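Local coordinates for UDP-N-Acetylglucosamine 2-Epimerase (Thermus thermophilus, PDB 1V4V), which probably interconverts UDP-N-acetylglucosamine and UDP-N-acetylmannosamine by inverting the configuration at C2 of the sugar, at residues G4-V9 with L365-R370; L37-G42 with R61-M66; P199-T204 with L231-P236. One frame throughout, in Å; residues are numbered along the deposited sequence.

Contact 1 of 3, residues G4-V9 with L365-R370; sequences GMKRVV and LGLGPR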
# COMPACT_ATOMS: atom_id res chain seq x y z
N GLY A 4 27.11 -2.47 -15.32
CA GLY A 4 26.92 -3.49 -14.25
C GLY A 4 25.98 -4.60 -14.69
O GLY A 4 25.27 -4.45 -15.69
N MSE A 5 25.96 -5.70 -13.95
CA MSE A 5 25.10 -6.83 -14.30
C MSE A 5 23.66 -6.62 -13.82
O MSE A 5 22.71 -7.02 -14.49
CB MSE A 5 25.65 -8.14 -13.71
CG MSE A 5 25.24 -8.43 -12.27
SE MSE A 5 26.21 -7.46 -10.89
CE MSE A 5 26.96 -8.98 -9.96
N LYS A 6 23.51 -5.99 -12.66
CA LYS A 6 22.18 -5.73 -12.11
C LYS A 6 21.59 -4.47 -12.74
O LYS A 6 22.32 -3.52 -13.05
CB LYS A 6 22.25 -5.54 -10.59
CG LYS A 6 22.80 -6.73 -9.81
CD LYS A 6 21.96 -7.98 -10.00
CE LYS A 6 22.25 -9.01 -8.92
NZ LYS A 6 23.70 -9.31 -8.78
N ARG A 7 20.27 -4.46 -12.93
CA ARG A 7 19.62 -3.30 -13.52
C ARG A 7 18.64 -2.67 -12.53
O ARG A 7 17.82 -3.36 -11.92
CB ARG A 7 18.89 -3.71 -14.80
CG ARG A 7 19.79 -4.46 -15.79
CD ARG A 7 19.14 -4.59 -17.16
NE ARG A 7 19.77 -5.60 -18.00
CZ ARG A 7 21.07 -5.63 -18.32
NH1 ARG A 7 21.89 -4.70 -17.87
NH2 ARG A 7 21.54 -6.60 -19.09
N VAL A 8 18.75 -1.36 -12.36
CA VAL A 8 17.88 -0.62 -11.44
C VAL A 8 17.08 0.40 -12.22
O VAL A 8 17.64 1.35 -12.77
CB VAL A 8 18.72 0.11 -10.36
CG1 VAL A 8 17.81 0.84 -9.39
CG2 VAL A 8 19.58 -0.89 -9.62
N VAL A 9 15.77 0.20 -12.28
CA VAL A 9 14.91 1.11 -13.02
C VAL A 9 14.31 2.19 -12.13
O VAL A 9 13.70 1.89 -11.11
CB VAL A 9 13.76 0.33 -13.72
CG1 VAL A 9 12.85 1.30 -14.47
CG2 VAL A 9 14.34 -0.71 -14.68
N LEU A 365 20.98 -5.66 -3.20
CA LEU A 365 21.35 -6.52 -4.31
C LEU A 365 22.65 -7.29 -4.02
O LEU A 365 23.18 -7.97 -4.90
CB LEU A 365 21.51 -5.70 -5.59
CG LEU A 365 20.24 -5.03 -6.13
CD1 LEU A 365 20.59 -4.13 -7.30
CD2 LEU A 365 19.24 -6.10 -6.56
N GLY A 366 23.14 -7.17 -2.79
CA GLY A 366 24.35 -7.87 -2.40
C GLY A 366 25.62 -7.40 -3.10
O GLY A 366 26.51 -8.21 -3.39
N LEU A 367 25.71 -6.11 -3.37
CA LEU A 367 26.88 -5.54 -4.05
C LEU A 367 27.59 -4.52 -3.16
O LEU A 367 28.25 -3.62 -3.66
CB LEU A 367 26.47 -4.87 -5.36
CG LEU A 367 25.94 -5.76 -6.49
CD1 LEU A 367 25.56 -4.90 -7.68
CD2 LEU A 367 27.00 -6.78 -6.88
N GLY A 368 27.44 -4.67 -1.85
CA GLY A 368 28.07 -3.74 -0.93
C GLY A 368 27.42 -3.73 0.44
O GLY A 368 26.36 -4.32 0.62
N PRO A 369 28.04 -3.07 1.43
CA PRO A 369 27.52 -2.99 2.79
C PRO A 369 26.43 -1.93 2.96
O PRO A 369 26.29 -1.04 2.11
CB PRO A 369 28.77 -2.66 3.60
CG PRO A 369 29.51 -1.75 2.67
CD PRO A 369 29.38 -2.46 1.34
N ARG A 370 25.67 -2.02 4.04
CA ARG A 370 24.61 -1.06 4.32
C ARG A 370 25.20 0.28 4.74
O ARG A 370 25.96 0.36 5.70
CB ARG A 370 23.69 -1.56 5.43
CG ARG A 370 22.59 -0.57 5.83
CD ARG A 370 21.78 -1.10 7.01
NE ARG A 370 20.71 -0.18 7.41
CZ ARG A 370 20.89 1.05 7.87
NH1 ARG A 370 19.85 1.80 8.21
NH2 ARG A 370 22.12 1.54 8.00
O HOH W 1 24.80 -10.18 -5.79
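Lys6 lies against Leu365 and Leu367 with the apolar part of its chain and reaches past them with its amine. Its CB starts the contact, 3.9 Å from Leu365 CD1. CG comes next and meets the other leucine, 3.9 Å from Leu367 CD1. The chain is bent at chi2 (-60°) and again at chi4, which brings NZ round to the carbonyl side of Leu365 instead of letting it run straight out. There NZ makes a weak hydrogen bond of 3.3 Å to water 1, and the same water donates to Leu365 O at 2.9 Å, linking the amine to the end of the helix through solvent. On one flank Met5, built as selenomethionine, runs antiparallel to the Leu367 side chain, its CE 3.8 Å from Leu367 CD2. Deeper in, the buried Val8 brings CG2 to 4.1 Å from Leu365 CD1, the same methyl that Lys6 CB meets. No direct hydrogen bond joins the two segments; carbon contacts and one water do the work. Gly366, with phi 66°, is the C-prime residue of the Schellman motif that ends helix 353-364, and on either side of it Leu365 and Leu367 both turn toward segment 4-9. The end of the chain thus returns to lie against the first strand, consistent with the GT-B fold, whose C-terminal helix crosses back to the N-terminal domain. Within the fold, Leu365 and Leu367 also rest on Leu34 of the neighbouring strand 34-40, Leu365 touches Tyr94 at the start of strand 94-98, and Val8 packs on Val361 of helix 353-364.

Contact 2 of 3, residues L37-G42 with R61-M66; sequences LVLLTG and RNLDVM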
# COMPACT_ATOMS: atom_id res chain seq x y z
N LEU A 37 18.51 2.68 -15.05
CA LEU A 37 17.71 2.89 -16.24
C LEU A 37 16.53 3.77 -15.86
O LEU A 37 16.11 3.78 -14.70
CB LEU A 37 17.18 1.57 -16.79
CG LEU A 37 18.19 0.52 -17.27
CD1 LEU A 37 17.44 -0.75 -17.62
CD2 LEU A 37 18.96 1.05 -18.48
N VAL A 38 16.01 4.51 -16.83
CA VAL A 38 14.88 5.40 -16.57
C VAL A 38 13.64 5.04 -17.37
O VAL A 38 13.68 4.93 -18.60
CB VAL A 38 15.25 6.87 -16.86
CG1 VAL A 38 14.01 7.76 -16.79
CG2 VAL A 38 16.28 7.35 -15.86
N LEU A 39 12.53 4.87 -16.66
CA LEU A 39 11.24 4.58 -17.27
C LEU A 39 10.36 5.79 -16.97
O LEU A 39 10.05 6.05 -15.81
CB LEU A 39 10.60 3.34 -16.64
CG LEU A 39 9.13 3.09 -17.01
CD1 LEU A 39 9.00 2.82 -18.50
CD2 LEU A 39 8.59 1.91 -16.21
N LEU A 40 9.97 6.54 -18.01
CA LEU A 40 9.10 7.69 -17.80
C LEU A 40 7.68 7.17 -17.71
O LEU A 40 7.29 6.28 -18.47
CB LEU A 40 9.24 8.70 -18.94
CG LEU A 40 10.65 9.29 -19.09
CD1 LEU A 40 10.62 10.43 -20.10
CD2 LEU A 40 11.15 9.79 -17.74
N THR A 41 6.89 7.74 -16.81
CA THR A 41 5.52 7.28 -16.60
C THR A 41 4.46 8.38 -16.71
O THR A 41 3.29 8.14 -16.40
CB THR A 41 5.39 6.64 -15.20
OG1 THR A 41 5.67 7.63 -14.20
CG2 THR A 41 6.38 5.50 -15.03
N GLY A 42 4.86 9.56 -17.15
CA GLY A 42 3.94 10.68 -17.25
C GLY A 42 3.37 11.04 -18.62
O GLY A 42 3.53 10.30 -19.59
N ARG A 61 12.87 4.15 -21.59
CA ARG A 61 11.56 3.71 -22.04
C ARG A 61 10.48 4.65 -21.52
O ARG A 61 10.69 5.36 -20.53
CB ARG A 61 11.31 2.28 -21.56
CG ARG A 61 10.02 1.65 -22.05
CD ARG A 61 10.14 0.13 -22.07
NE ARG A 61 8.87 -0.53 -22.35
CZ ARG A 61 8.76 -1.81 -22.70
NH1 ARG A 61 9.84 -2.56 -22.82
NH2 ARG A 61 7.56 -2.33 -22.92
N ASN A 62 9.33 4.66 -22.19
CA ASN A 62 8.21 5.52 -21.79
C ASN A 62 6.92 4.73 -21.80
O ASN A 62 6.71 3.88 -22.66
CB ASN A 62 8.05 6.69 -22.76
CG ASN A 62 9.31 7.52 -22.91
OD1 ASN A 62 10.31 7.07 -23.48
ND2 ASN A 62 9.26 8.74 -22.40
N LEU A 63 6.04 5.00 -20.84
CA LEU A 63 4.75 4.32 -20.81
C LEU A 63 3.83 5.14 -21.72
O LEU A 63 4.11 6.30 -22.00
CB LEU A 63 4.17 4.28 -19.39
CG LEU A 63 4.95 3.46 -18.36
CD1 LEU A 63 4.14 3.39 -17.06
CD2 LEU A 63 5.20 2.05 -18.90
N ASP A 64 2.75 4.53 -22.19
CA ASP A 64 1.81 5.22 -23.07
C ASP A 64 0.68 5.77 -22.21
O ASP A 64 -0.20 5.02 -21.77
CB ASP A 64 1.29 4.24 -24.12
CG ASP A 64 0.45 4.92 -25.19
OD1 ASP A 64 0.30 4.33 -26.28
OD2 ASP A 64 -0.05 6.03 -24.94
N VAL A 65 0.71 7.07 -21.98
CA VAL A 65 -0.29 7.73 -21.14
C VAL A 65 -1.11 8.79 -21.88
O VAL A 65 -0.55 9.60 -22.62
CB VAL A 65 0.39 8.39 -19.92
CG1 VAL A 65 -0.64 9.08 -19.04
CG2 VAL A 65 1.14 7.33 -19.12
N MSE A 66 -2.42 8.77 -21.68
CA MSE A 66 -3.31 9.73 -22.32
C MSE A 66 -3.00 11.14 -21.81
O MSE A 66 -2.49 11.31 -20.70
CB MSE A 66 -4.78 9.40 -21.99
CG MSE A 66 -5.22 7.98 -22.31
SE MSE A 66 -7.10 7.64 -21.85
CE MSE A 66 -7.46 9.23 -20.82
O HOH W 2 5.04 8.10 -20.00
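The flat groups that meet between Leu40 and Arg61 are their peptide units: Leu40 N donates to Arg61 O over 2.9 Å from a position tilted 18° off the plane of that carbonyl. On the side of the sheet with Leu39 and Arg61, Leu39 CD1 sits beside that carbonyl, 3.7 Å from Arg61 O; on the other side the side chains of Leu40 and Asn62 run together in one direction. This is the parallel strand pairing of a beta-alpha-beta unit, strand 34-40, helix 45-53 and strand 61-62, with the last strand outermost in the Rossmann-like sheet of the N-terminal domain. Arg61 N gives a longer bond, 3.2 Å, to Val38 O, and Leu63 N continues the pairing to Leu40 O at 3.0 Å. With CG anti to the backbone N (chi1 169°), Leu39 reaches across to the neighbouring segment, where its CD1 also meets Leu63 CD2 at 3.9 Å, just past the strand. The other branch of Leu63 runs alongside Thr41, CD1 lying 3.7 Å from Thr41 CG2. An alanine in place of Leu63 would probably leave the backbone bond in place but open a gap between Leu39, Thr41 and Gln82 of helix 72-89. The guanidinium of Arg61 leads away from the strand pair to a salt bridge with Glu89, on the same helix. Past the last bridge the chains separate, yet Val65 still follows: its CG2 stops 3.6 Å from Thr41 O.

Contact 3 of 3, residues P199-T204 with L231-P236; sequences PYVTVT and LTFVYP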
# COMPACT_ATOMS: atom_id res chain seq x y z
N PRO A 199 31.60 40.70 -6.66
CA PRO A 199 30.68 39.73 -6.04
C PRO A 199 29.21 40.03 -6.31
O PRO A 199 28.84 41.15 -6.68
CB PRO A 199 31.01 39.84 -4.55
CG PRO A 199 32.41 40.37 -4.53
CD PRO A 199 32.37 41.40 -5.63
N TYR A 200 28.36 39.03 -6.08
CA TYR A 200 26.93 39.17 -6.30
C TYR A 200 26.07 38.89 -5.08
O TYR A 200 26.49 38.19 -4.16
CB TYR A 200 26.46 38.21 -7.39
CG TYR A 200 27.28 38.21 -8.65
CD1 TYR A 200 28.17 37.16 -8.93
CD2 TYR A 200 27.16 39.24 -9.58
CE1 TYR A 200 28.91 37.14 -10.11
CE2 TYR A 200 27.91 39.23 -10.76
CZ TYR A 200 28.78 38.18 -11.02
OH TYR A 200 29.50 38.16 -12.19
N VAL A 201 24.88 39.46 -5.12
CA VAL A 201 23.85 39.23 -4.11
C VAL A 201 22.65 38.89 -4.98
O VAL A 201 22.27 39.67 -5.85
CB VAL A 201 23.51 40.50 -3.28
CG1 VAL A 201 22.27 40.24 -2.43
CG2 VAL A 201 24.69 40.86 -2.38
N THR A 202 22.06 37.71 -4.77
CA THR A 202 20.90 37.33 -5.56
C THR A 202 19.65 37.79 -4.83
O THR A 202 19.53 37.62 -3.62
CB THR A 202 20.83 35.81 -5.79
OG1 THR A 202 21.95 35.38 -6.57
CG2 THR A 202 19.54 35.43 -6.52
N VAL A 203 18.74 38.40 -5.58
CA VAL A 203 17.49 38.89 -5.00
C VAL A 203 16.29 38.24 -5.68
O VAL A 203 16.27 38.08 -6.90
CB VAL A 203 17.36 40.42 -5.15
CG1 VAL A 203 15.99 40.87 -4.65
CG2 VAL A 203 18.46 41.13 -4.37
N THR A 204 15.31 37.88 -4.86
CA THR A 204 14.07 37.26 -5.33
C THR A 204 12.88 37.67 -4.45
O THR A 204 12.90 37.51 -3.22
CB THR A 204 14.21 35.71 -5.34
OG1 THR A 204 14.47 35.27 -6.68
CG2 THR A 204 12.96 35.03 -4.80
N LEU A 231 29.14 45.78 -4.97
CA LEU A 231 28.39 44.54 -5.11
C LEU A 231 27.37 44.69 -6.22
O LEU A 231 26.85 45.78 -6.44
CB LEU A 231 27.64 44.20 -3.82
CG LEU A 231 28.45 44.08 -2.53
CD1 LEU A 231 27.52 43.65 -1.40
CD2 LEU A 231 29.56 43.07 -2.72
N THR A 232 27.06 43.60 -6.91
CA THR A 232 26.05 43.65 -7.95
C THR A 232 24.87 42.81 -7.49
O THR A 232 25.02 41.64 -7.18
CB THR A 232 26.58 43.10 -9.27
OG1 THR A 232 27.64 43.94 -9.73
CG2 THR A 232 25.46 43.07 -10.31
N PHE A 233 23.70 43.44 -7.45
CA PHE A 233 22.47 42.77 -7.02
C PHE A 233 21.72 42.26 -8.23
O PHE A 233 21.26 43.04 -9.06
CB PHE A 233 21.62 43.75 -6.20
CG PHE A 233 22.29 44.22 -4.93
CD1 PHE A 233 23.32 45.14 -4.97
CD2 PHE A 233 21.93 43.67 -3.70
CE1 PHE A 233 24.01 45.52 -3.82
CE2 PHE A 233 22.60 44.03 -2.53
CZ PHE A 233 23.65 44.96 -2.59
N VAL A 234 21.61 40.94 -8.33
CA VAL A 234 20.94 40.30 -9.46
C VAL A 234 19.56 39.81 -9.06
O VAL A 234 19.42 38.97 -8.17
CB VAL A 234 21.78 39.13 -9.99
CG1 VAL A 234 21.15 38.56 -11.26
CG2 VAL A 234 23.20 39.62 -10.28
N TYR A 235 18.56 40.35 -9.75
CA TYR A 235 17.17 40.07 -9.45
C TYR A 235 16.33 39.56 -10.63
O TYR A 235 15.91 40.35 -11.48
CB TYR A 235 16.57 41.37 -8.88
CG TYR A 235 15.11 41.36 -8.45
CD1 TYR A 235 14.37 40.19 -8.39
CD2 TYR A 235 14.49 42.55 -8.07
CE1 TYR A 235 13.04 40.20 -7.95
CE2 TYR A 235 13.17 42.58 -7.63
CZ TYR A 235 12.45 41.41 -7.57
OH TYR A 235 11.16 41.44 -7.12
N PRO A 236 16.09 38.24 -10.70
CA PRO A 236 15.27 37.69 -11.79
C PRO A 236 13.83 37.99 -11.36
O PRO A 236 13.30 37.33 -10.47
CB PRO A 236 15.58 36.19 -11.73
CG PRO A 236 16.94 36.13 -11.06
CD PRO A 236 16.79 37.17 -9.98
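Phe233 has CG anti to its carbonyl carbon (chi1 -63°), which sends the ring alongside Val201; Tyr235 instead has CG opposite the backbone N (chi1 -179°), and its ring swings across Val203. Val201 CB comes obliquely to Phe233 CD2 at 3.6 Å, with both methyls close to the same side of the ring, while Val203 CG2 sits more distantly at its edge. Val203 CG1 lies over one face of the Tyr235 ring, 4.1 Å from the centroid, a CH-pi contact. On the reverse side of the sheet, Tyr200 CD2 touches Thr232 CB and Val234 CG2. These strands, 200-203 and 232-236, are the two parallel partners of a beta-alpha-beta crossover through helix 214-227, inside the C-terminal Rossmann-like sheet of a GT-B fold. Four backbone bonds alternate between them: Thr232 N to Pro199 O (3.0 Å), Val201 N to Thr232 O, Val234 N to Val201 O and Val203 N to Val234 O (2.7 Å). Strand 275-280 flanks one strand and 257-260 the other, so Phe233 also meets the ring of Phe257. Tyr200 OH bonds to Pro196 O. Beyond the last bridge Val203 O faces Pro236 CD at 3.3 Å, where the proline has no N-H to offer.

Contacts 1 and 2 reach the same sheet: strands 6-12 and 34-40 are neighbours in it, and Val8 O probably accepts a hydrogen bond from Leu37 N. Contact 3 belongs to the other sheet, on the opposite side of the chain's centre, its centre about 39 Å from that of contact 2. Contacts 2 and 3 both pair parallel strands joined through a helix, but 3 lies within its sheet, buried and lined with valines and aromatic rings, whereas 2 is at the sheet's outermost strand, partly buried, with an arginine turned to a salt bridge. Contact 1, at the surface, lacks backbone pairing: two leucines meet a lysine, a selenomethionine and a valine, with one bridging water.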